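Local coordinates for protein kcn28 (Kitasatospora, PDB 6J31) that is probably a two-domain protein of the GT-B fold, with a C-terminal domain of the kind found in the erythromycin biosynthesis protein CIII family, at residues Leu263-Arg267 against His268-Gly272; Arg369-Gly372 against Leu373-Glu376; Val287-Leu290 against Ala291-Gln295; Gln194-Ala197 against Asp198-Asp201. All blocks are in the same frame, centred on the assembly; numbering follows the deposited sequence.

Contact 1: residues Leu263-Arg267 against His268-Gly272; sequences LQIGR and HVDAG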
loop_
_atom_site.group_PDB
_atom_site.type_symbol
_atom_site.label_atom_id
_atom_site.label_comp_id
_atom_site.label_asym_id
_atom_site.label_seq_id
_atom_site.Cartn_x
_atom_site.Cartn_y
_atom_site.Cartn_z
ATOM N N LEU A 263 9.113 8.249 18.668
ATOM C CA LEU A 263 9.794 8.568 17.421
ATOM C C LEU A 263 10.360 7.278 16.840
ATOM O O LEU A 263 11.319 6.715 17.377
ATOM C CB LEU A 263 10.891 9.604 17.669
ATOM C CG LEU A 263 11.744 10.060 16.486
ATOM C CD1 LEU A 263 10.889 10.274 15.254
ATOM C CD2 LEU A 263 12.495 11.336 16.842
ATOM N N GLN A 264 9.783 6.827 15.729
ATOM C CA GLN A 264 10.250 5.631 15.039
ATOM C C GLN A 264 11.131 6.096 13.887
ATOM O O GLN A 264 10.651 6.721 12.939
ATOM C CB GLN A 264 9.078 4.781 14.556
ATOM C CG GLN A 264 9.469 3.353 14.218
ATOM C CD GLN A 264 8.968 2.901 12.866
ATOM O OE1 GLN A 264 8.315 1.861 12.755
ATOM N NE2 GLN A 264 9.275 3.670 11.828
ATOM N N ILE A 265 12.422 5.779 13.979
ATOM C CA ILE A 265 13.439 6.296 13.070
ATOM C C ILE A 265 13.777 5.341 11.937
ATOM O O ILE A 265 14.451 5.756 10.980
ATOM C CB ILE A 265 14.720 6.656 13.847
ATOM C CG1 ILE A 265 15.138 5.462 14.698
ATOM C CG2 ILE A 265 14.481 7.878 14.712
ATOM C CD1 ILE A 265 16.318 5.720 15.541
ATOM N N GLY A 266 13.404 4.071 12.047
ATOM C CA GLY A 266 13.678 3.097 11.016
ATOM C C GLY A 266 14.936 2.284 11.296
ATOM O O GLY A 266 15.835 2.691 12.035
ATOM N N ARG A 267 14.970 1.096 10.693
ATOM C CA ARG A 267 16.058 0.136 10.805
ATOM C C ARG A 267 17.406 0.698 10.350
ATOM O O ARG A 267 18.444 0.212 10.815
ATOM C CB ARG A 267 15.707 -1.112 9.981
ATOM C CG ARG A 267 15.498 -0.854 8.497
ATOM C CD ARG A 267 14.375 -1.710 7.946
ATOM N NE ARG A 267 13.082 -1.279 8.470
ATOM C CZ ARG A 267 12.536 -0.105 8.183
ATOM N NH1 ARG A 267 13.186 0.735 7.391
ATOM N NH2 ARG A 267 11.356 0.237 8.685
ATOM N N HIS A 268 17.427 1.698 9.465
ATOM C CA HIS A 268 18.668 2.203 8.881
ATOM C C HIS A 268 19.437 3.174 9.763
ATOM O O HIS A 268 20.537 3.572 9.372
ATOM C CB HIS A 268 18.418 2.881 7.529
ATOM C CG HIS A 268 18.369 1.925 6.381
ATOM N ND1 HIS A 268 18.296 2.341 5.070
ATOM C CD2 HIS A 268 18.442 0.574 6.344
ATOM C CE1 HIS A 268 18.284 1.287 4.277
ATOM N NE2 HIS A 268 18.375 0.202 5.024
ATOM N N VAL A 269 18.920 3.572 10.925
ATOM C CA VAL A 269 19.584 4.648 11.657
ATOM C C VAL A 269 19.846 4.234 13.099
ATOM O O VAL A 269 20.474 3.199 13.352
ATOM C CB VAL A 269 18.769 5.958 11.613
ATOM C CG1 VAL A 269 19.701 7.166 11.613
ATOM C CG2 VAL A 269 17.842 5.991 10.406
ATOM N N ASP A 270 19.383 5.061 14.036
ATOM C CA ASP A 270 19.605 5.002 15.489
ATOM C C ASP A 270 20.937 5.684 15.756
ATOM O O ASP A 270 21.500 5.530 16.849
ATOM C CB ASP A 270 19.583 3.589 16.094
ATOM C CG ASP A 270 19.010 3.556 17.513
ATOM O OD1 ASP A 270 18.994 4.598 18.192
ATOM O OD2 ASP A 270 18.554 2.478 17.941
ATOM N N ALA A 271 21.474 6.397 14.762
ATOM C CA ALA A 271 22.720 7.134 14.898
ATOM C C ALA A 271 22.480 8.546 15.421
ATOM O O ALA A 271 21.502 9.201 15.051
ATOM C CB ALA A 271 23.444 7.198 13.549
ATOM N N GLY A 272 23.389 9.007 16.279
ATOM C CA GLY A 272 23.409 10.374 16.776
ATOM C C GLY A 272 22.101 10.918 17.318
ATOM O O GLY A 272 21.582 11.911 16.798
#
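The imidazole of His268 and the guanidinium of Arg267 are neighbours that do not stack: their planes are turned 65° against each other, and what meets the ring is the aliphatic part of the arginine. CG of Arg267 comes to 3.9 Å from CD2 of His268, approaching obliquely. Two bends, at chi2 and chi3, carry the rest of the arginine chain off on its own course, and NH1 stays well away from NE2 of the ring.

Both residues occupy the middle of a type I beta turn running from Gly266 to Val269. Its closing bond is weak, Val269 N to Gly266 O at 3.4 Å, although nearly straight at 164°. Gly266, which opens the turn, has positive phi and no side chain. Beyond the turn Asp270 comes back beside Ile265. CG1 of Ile265 sits between its backbone N and carbonyl carbon (chi1 52°), and from there CD1 reaches to 3.4 Å from CA of Asp270, with OD1 of the same aspartate 3.9 Å from that methyl. Val269 adds CG2, 3.4 Å from Ile265 O, an oxygen hydrogen-bonded to Thr240 OG1. The carboxylate of Asp270 is held by Asn285, which bonds to OD2.

The turn follows shortly after strand 259-264 in the C-terminal domain, where Ile265 packs on Tyr246 of helix 243-253 and on Val283 of the adjacent edge strand 281-284.

Contact 2: residues Arg369-Gly372 against Leu373-Glu376; sequences RLSG and LRRE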
loop_
_atom_site.group_PDB
_atom_site.type_symbol
_atom_site.label_atom_id
_atom_site.label_comp_id
_atom_site.label_asym_id
_atom_site.label_seq_id
_atom_site.Cartn_x
_atom_site.Cartn_y
_atom_site.Cartn_z
ATOM N N ARG A 369 -15.061 14.072 12.735
ATOM C CA ARG A 369 -14.916 13.574 11.371
ATOM C C ARG A 369 -14.234 12.213 11.348
ATOM O O ARG A 369 -14.578 11.352 10.530
ATOM C CB ARG A 369 -14.147 14.583 10.514
ATOM C CG ARG A 369 -14.960 15.825 10.157
ATOM C CD ARG A 369 -14.229 16.744 9.186
ATOM N NE ARG A 369 -13.163 17.514 9.825
ATOM C CZ ARG A 369 -13.298 18.758 10.278
ATOM N NH1 ARG A 369 -14.460 19.391 10.171
ATOM N NH2 ARG A 369 -12.266 19.376 10.835
ATOM N N LEU A 370 -13.272 11.994 12.247
ATOM C CA LEU A 370 -12.610 10.695 12.323
ATOM C C LEU A 370 -13.593 9.584 12.676
ATOM O O LEU A 370 -13.542 8.494 12.097
ATOM C CB LEU A 370 -11.470 10.754 13.337
ATOM C CG LEU A 370 -10.217 11.461 12.822
ATOM C CD1 LEU A 370 -9.175 11.589 13.921
ATOM C CD2 LEU A 370 -9.644 10.731 11.610
ATOM N N SER A 371 -14.498 9.842 13.621
ATOM C CA SER A 371 -15.493 8.836 13.970
ATOM C C SER A 371 -16.381 8.511 12.778
ATOM O O SER A 371 -16.731 7.347 12.554
ATOM C CB SER A 371 -16.329 9.314 15.154
ATOM O OG SER A 371 -15.488 9.643 16.243
ATOM N N GLY A 372 -16.754 9.529 12.001
ATOM C CA GLY A 372 -17.529 9.277 10.798
ATOM C C GLY A 372 -16.765 8.460 9.774
ATOM O O GLY A 372 -17.316 7.541 9.161
ATOM N N LEU A 373 -15.484 8.783 9.572
ATOM C CA LEU A 373 -14.678 8.031 8.617
ATOM C C LEU A 373 -14.471 6.591 9.063
ATOM O O LEU A 373 -14.379 5.693 8.220
ATOM C CB LEU A 373 -13.335 8.725 8.405
ATOM C CG LEU A 373 -13.449 10.067 7.690
ATOM C CD1 LEU A 373 -12.083 10.714 7.545
ATOM C CD2 LEU A 373 -14.117 9.889 6.333
ATOM N N ARG A 374 -14.401 6.353 10.374
ATOM C CA ARG A 374 -14.352 4.985 10.875
ATOM C C ARG A 374 -15.601 4.214 10.481
ATOM O O ARG A 374 -15.514 3.051 10.067
ATOM C CB ARG A 374 -14.155 4.993 12.393
ATOM C CG ARG A 374 -12.694 4.975 12.825
ATOM C CD ARG A 374 -12.496 5.145 14.331
ATOM N NE ARG A 374 -13.462 4.414 15.142
ATOM C CZ ARG A 374 -14.328 5.014 15.953
ATOM N NH1 ARG A 374 -14.315 6.337 16.067
ATOM N NH2 ARG A 374 -15.193 4.301 16.662
ATOM N N ARG A 375 -16.777 4.836 10.598
ATOM C CA ARG A 375 -17.978 4.109 10.204
ATOM C C ARG A 375 -18.019 3.925 8.697
ATOM O O ARG A 375 -18.388 2.852 8.207
ATOM C CB ARG A 375 -19.258 4.785 10.676
ATOM C CG ARG A 375 -20.417 3.739 10.667
ATOM C CD ARG A 375 -21.753 4.329 11.101
ATOM N NE ARG A 375 -21.918 5.627 10.366
ATOM C CZ ARG A 375 -21.947 6.832 10.985
ATOM N NH1 ARG A 375 -21.761 6.884 12.282
ATOM N NH2 ARG A 375 -22.008 7.956 10.291
ATOM N N GLU A 376 -17.650 4.964 7.949
ATOM C CA GLU A 376 -17.597 4.842 6.499
ATOM C C GLU A 376 -16.593 3.784 6.076
ATOM O O GLU A 376 -16.819 3.070 5.093
ATOM C CB GLU A 376 -17.231 6.178 5.857
ATOM C CG GLU A 376 -18.389 7.128 5.685
ATOM C CD GLU A 376 -17.965 8.408 5.007
ATOM O OE1 GLU A 376 -17.526 8.339 3.840
ATOM O OE2 GLU A 376 -18.066 9.478 5.639
HETATM O O HOH W 1 -16.350 6.619 17.725
#
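From Arg369 to Glu376 the backbone is regular alpha helix, with four successive bonds from each N-H to the carbonyl four residues earlier: Leu373 N to Arg369 O and Arg374 N to Leu370 O, then Arg375 N to Ser371 O, slightly longer at 3.2 Å, and Glu376 N to Gly372 O. The last is the straightest of the four, at 169°, and its donor lies in the carbonyl plane.

The side chains of the second turn lie against the carbonyls of the first. CG of Leu373 stands beside its own backbone N (chi1 -68°), which sets it 3.3 Å from Arg369 O. CB of Glu376 is 3.6 Å from Gly372 O in the same manner.

Helix 364-378 of the C-terminal domain is amphipathic here: Leu370 and Leu373 are buried, Leu370 resting on Pro317 and Ile339 and Leu373 on Leu337, while Ser371, Arg374, Arg375 and Glu376 look to solvent.

On the exposed side Arg374 folds back over the preceding turn. A bend at chi3 (41°) returns its guanidinium to Ser371, so that NH1 comes 3.5 Å from both CA and OG of the serine. A water lies in the guanidinium plane, at its edge, and accepts from Arg374 NH1 at 2.6 Å; it also makes a weak 3.5 Å hydrogen bond with Ser371 OG. That hydroxyl has a further weak bond with Ala367 O, one turn back. The end of Arg369 leads away from the second turn, and its NE donates to Gly338 O.

Contact 3: residues Val287-Leu290 against Ala291-Gln295; sequences VPQL and AVLEQ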
loop_
_atom_site.group_PDB
_atom_site.type_symbol
_atom_site.label_atom_id
_atom_site.label_comp_id
_atom_site.label_asym_id
_atom_site.label_seq_id
_atom_site.Cartn_x
_atom_site.Cartn_y
_atom_site.Cartn_z
ATOM N N VAL A 287 8.254 0.151 15.895
ATOM C CA VAL A 287 7.292 0.148 16.996
ATOM C C VAL A 287 6.090 -0.684 16.580
ATOM O O VAL A 287 5.841 -0.892 15.381
ATOM C CB VAL A 287 6.845 1.579 17.379
ATOM C CG1 VAL A 287 8.025 2.518 17.484
ATOM C CG2 VAL A 287 5.835 2.103 16.372
ATOM N N PRO A 288 5.322 -1.182 17.548
ATOM C CA PRO A 288 4.030 -1.783 17.203
ATOM C C PRO A 288 3.051 -0.683 16.845
ATOM O O PRO A 288 2.392 -0.123 17.725
ATOM C CB PRO A 288 3.623 -2.518 18.486
ATOM C CG PRO A 288 4.321 -1.771 19.578
ATOM C CD PRO A 288 5.614 -1.271 18.991
ATOM N N GLN A 289 2.957 -0.368 15.551
ATOM C CA GLN A 289 2.285 0.858 15.130
ATOM C C GLN A 289 0.836 0.898 15.598
ATOM O O GLN A 289 0.385 1.896 16.169
ATOM C CB GLN A 289 2.364 1.008 13.612
ATOM C CG GLN A 289 1.854 2.348 13.129
ATOM C CD GLN A 289 2.401 2.728 11.773
ATOM O OE1 GLN A 289 3.577 3.063 11.638
ATOM N NE2 GLN A 289 1.546 2.686 10.760
ATOM N N LEU A 290 0.094 -0.190 15.384
ATOM C CA LEU A 290 -1.306 -0.213 15.789
ATOM C C LEU A 290 -1.457 -0.064 17.299
ATOM O O LEU A 290 -2.445 0.511 17.770
ATOM C CB LEU A 290 -1.962 -1.501 15.303
ATOM C CG LEU A 290 -2.353 -1.480 13.824
ATOM C CD1 LEU A 290 -3.013 -2.792 13.425
ATOM C CD2 LEU A 290 -3.259 -0.295 13.521
ATOM N N ALA A 291 -0.501 -0.585 18.070
ATOM C CA ALA A 291 -0.545 -0.432 19.521
ATOM C C ALA A 291 -0.314 1.019 19.927
ATOM O O ALA A 291 -1.005 1.545 20.807
ATOM C CB ALA A 291 0.483 -1.349 20.181
ATOM N N VAL A 292 0.680 1.674 19.323
ATOM C CA VAL A 292 0.945 3.073 19.643
ATOM C C VAL A 292 -0.214 3.956 19.197
ATOM O O VAL A 292 -0.614 4.884 19.911
ATOM C CB VAL A 292 2.276 3.523 19.012
ATOM C CG1 VAL A 292 2.514 5.006 19.264
ATOM C CG2 VAL A 292 3.422 2.702 19.565
ATOM N N LEU A 293 -0.772 3.687 18.012
ATOM C CA LEU A 293 -1.904 4.474 17.529
ATOM C C LEU A 293 -3.116 4.332 18.436
ATOM O O LEU A 293 -3.949 5.242 18.504
ATOM C CB LEU A 293 -2.262 4.070 16.101
ATOM C CG LEU A 293 -1.215 4.425 15.041
ATOM C CD1 LEU A 293 -1.673 3.987 13.656
ATOM C CD2 LEU A 293 -0.888 5.916 15.075
ATOM N N GLU A 294 -3.220 3.210 19.155
ATOM C CA GLU A 294 -4.319 3.025 20.096
ATOM C C GLU A 294 -4.322 4.103 21.170
ATOM O O GLU A 294 -5.386 4.465 21.683
ATOM C CB GLU A 294 -4.225 1.642 20.741
ATOM C CG GLU A 294 -5.470 0.787 20.594
ATOM C CD GLU A 294 -5.351 -0.542 21.324
ATOM O OE1 GLU A 294 -4.670 -1.450 20.799
ATOM O OE2 GLU A 294 -5.940 -0.678 22.417
ATOM N N GLN A 295 -3.147 4.624 21.521
ATOM C CA GLN A 295 -3.011 5.635 22.558
ATOM C C GLN A 295 -2.562 6.976 21.993
ATOM O O GLN A 295 -2.265 7.896 22.762
ATOM C CB GLN A 295 -2.009 5.167 23.619
ATOM C CG GLN A 295 -2.180 3.718 24.067
ATOM C CD GLN A 295 -3.335 3.513 25.025
ATOM O OE1 GLN A 295 -3.623 4.366 25.864
ATOM N NE2 GLN A 295 -3.998 2.368 24.910
#
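Pro288 O takes the N-H of Val292 at 3.0 Å, opening the first turn of the short helix 289-294, for which Pro288 is the N-cap residue. This region belongs to the C-terminal domain of the GT-B fold and packs on strands 229-234 and 259-264 and against helix 305-314. Having neither an N-H nor a polar side-chain atom, the proline contributes only this carbonyl to the polar pattern. The next carbonyl, Gln289 O, accepts from Leu293 N at 2.8 Å, and in both bonds the donor lies nearly along the C=O axis.

The pattern then loosens. Glu294 N makes two weak bonds, to Leu290 O at 3.1 Å, with a bent N-H...O angle of 133°, and to Ala291 O. Gln295 N turns instead to Val292 O, only three residues back, at 3.0 Å.

At the side chains, Gln289 runs out extended, its CG opposite the backbone N (chi1 -172°), alongside Leu293 and pointing the same way; CG of the glutamine is 3.9 Å from CD1 of the leucine. The amide oxygen OE1 has a weak hydrogen bond with Ser234 OG, at the end of strand 229-234. Glu294 has a long, weak ion pair with Arg215.

CG of Leu293 lies 3.2 Å from Gln289 O, and the side chain also touches Leu232 and Glu310, while Ala291 and Val292 meet Trp221. Val287, which rests on Val262 and Gln264, crosses Val292 at about a right angle, their CG2 methyls 4.0 Å apart. At the start of the helix, the methyl CB of Ala291 lies 3.8 Å from CB of Pro288.

Contact 4: residues Gln194-Ala197 against Asp198-Asp201; sequences QPDA and DDVD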
loop_
_atom_site.group_PDB
_atom_site.type_symbol
_atom_site.label_atom_id
_atom_site.label_comp_id
_atom_site.label_asym_id
_atom_site.label_seq_id
_atom_site.Cartn_x
_atom_site.Cartn_y
_atom_site.Cartn_z
ATOM N N GLN A 194 -9.839 7.155 -2.803
ATOM C CA GLN A 194 -9.575 6.978 -4.222
ATOM C C GLN A 194 -9.729 8.311 -4.927
ATOM O O GLN A 194 -10.844 8.852 -4.965
ATOM C CB GLN A 194 -10.529 5.952 -4.828
ATOM C CG GLN A 194 -10.562 5.949 -6.360
ATOM C CD GLN A 194 -9.332 5.294 -6.975
ATOM O OE1 GLN A 194 -9.006 4.150 -6.664
ATOM N NE2 GLN A 194 -8.656 6.012 -7.857
ATOM N N PRO A 195 -8.667 8.882 -5.482
ATOM C CA PRO A 195 -8.824 10.123 -6.246
ATOM C C PRO A 195 -9.682 9.876 -7.478
ATOM O O PRO A 195 -9.593 8.825 -8.116
ATOM C CB PRO A 195 -7.385 10.503 -6.620
ATOM C CG PRO A 195 -6.508 9.704 -5.706
ATOM C CD PRO A 195 -7.264 8.461 -5.372
ATOM N N ASP A 196 -10.538 10.850 -7.785
ATOM C CA ASP A 196 -11.432 10.797 -8.942
ATOM C C ASP A 196 -12.241 9.502 -8.970
ATOM O O ASP A 196 -12.337 8.820 -9.991
ATOM C CB ASP A 196 -10.649 10.972 -10.246
ATOM C CG ASP A 196 -9.974 12.323 -10.345
ATOM O OD1 ASP A 196 -10.648 13.347 -10.115
ATOM O OD2 ASP A 196 -8.766 12.361 -10.652
ATOM N N ALA A 197 -12.864 9.183 -7.833
ATOM C CA ALA A 197 -13.694 7.988 -7.766
ATOM C C ALA A 197 -14.848 8.040 -8.761
ATOM O O ALA A 197 -15.434 6.996 -9.067
ATOM C CB ALA A 197 -14.220 7.795 -6.342
ATOM N N ASP A 198 -15.171 9.233 -9.275
ATOM C CA ASP A 198 -16.218 9.371 -10.284
ATOM C C ASP A 198 -15.885 8.595 -11.549
ATOM O O ASP A 198 -16.760 7.949 -12.137
ATOM C CB ASP A 198 -16.408 10.844 -10.639
ATOM C CG ASP A 198 -17.207 11.586 -9.616
ATOM O OD1 ASP A 198 -17.702 10.932 -8.678
ATOM O OD2 ASP A 198 -17.340 12.820 -9.751
ATOM N N ASP A 199 -14.634 8.665 -11.991
ATOM C CA ASP A 199 -14.219 8.081 -13.259
ATOM C C ASP A 199 -13.902 6.599 -13.167
ATOM O O ASP A 199 -13.574 5.991 -14.192
ATOM C CB ASP A 199 -13.002 8.834 -13.807
ATOM C CG ASP A 199 -13.215 10.335 -13.841
ATOM O OD1 ASP A 199 -14.376 10.765 -14.023
ATOM O OD2 ASP A 199 -12.226 11.083 -13.695
ATOM N N VAL A 200 -14.003 6.001 -11.986
ATOM C CA VAL A 200 -13.706 4.584 -11.815
ATOM C C VAL A 200 -14.984 3.807 -12.095
ATOM O O VAL A 200 -16.015 4.037 -11.455
ATOM C CB VAL A 200 -13.170 4.285 -10.408
ATOM C CG1 VAL A 200 -12.900 2.804 -10.264
ATOM C CG2 VAL A 200 -11.913 5.087 -10.135
ATOM N N ASP A 201 -14.922 2.907 -13.070
ATOM C CA ASP A 201 -16.072 2.091 -13.440
ATOM C C ASP A 201 -16.208 0.961 -12.427
ATOM O O ASP A 201 -15.401 0.024 -12.417
ATOM C CB ASP A 201 -15.899 1.568 -14.862
ATOM C CG ASP A 201 -17.026 0.658 -15.291
ATOM O OD1 ASP A 201 -18.085 0.662 -14.632
ATOM O OD2 ASP A 201 -16.854 -0.047 -16.306
HETATM O O HOH W 2 -17.646 5.225 -9.667
#
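Gln194 and Val200 approach from opposite directions, and one methyl, Val200 CG2, is met by three successive atoms of the glutamine. From CB the chain sets out with CG opposite the backbone N (chi1 166°), bends at chi2, and brings CG, CD and NE2 each to 4.1 Å from that CG2. At the tip NE2 donates to a lone pair of Pro195 O, in the carbonyl plane, at 3.0 Å in a nearly straight bond (168°), with the acceptor close to the plane of the amide. NE2 also bonds to Val132 O, and OE1 is hydrogen-bonded too, outside the two segments; together these bonds help fix the rotation of the amide.

The intervening chain makes a tight bend. Asp199 N reaches Asp196 O at 3.0 Å, from 50° above the carbonyl plane, and Val200 N makes a weak bond to Ala197 O at 3.4 Å. A water lies 2.9 Å from Ala197 O and 2.7 Å from Val200 O. Asp196 OD1 and Asp199 OD2 stand 4.5 Å apart, like charges close together, probably eased by the long, weak ion pair of Asp199 OD1 with Lys136.

The bend belongs to the loop between strands 185-187 and 205-207, at one edge of the seven-stranded parallel sheet; Val200 packs on Phe205 and Phe207 of that outermost strand, and Gln194 on Phe207 and Trp131.

How the contacts relate
Along the chain the order is contact 4, contact 1, contact 3, contact 2, each closing before the next opens. Contact 4 lies in a loop at the edge of the seven-stranded parallel sheet of the first domain; the other three lie in the C-terminal domain, around its six-stranded parallel sheet, as expected of a GT-B protein. Contacts 1 and 3 touch by packing, Gln264 OE1 to Val287 N at 3.6 Å, with centres about 17 Å apart. Contact 2 comes within about 10 Å of contact 4 between nearest atoms, so helix 364-378 brings the C-terminal domain near the other one. Contacts 1 and 4 lie farthest apart, about 38 Å between centres, on opposite sides of the chain's centre.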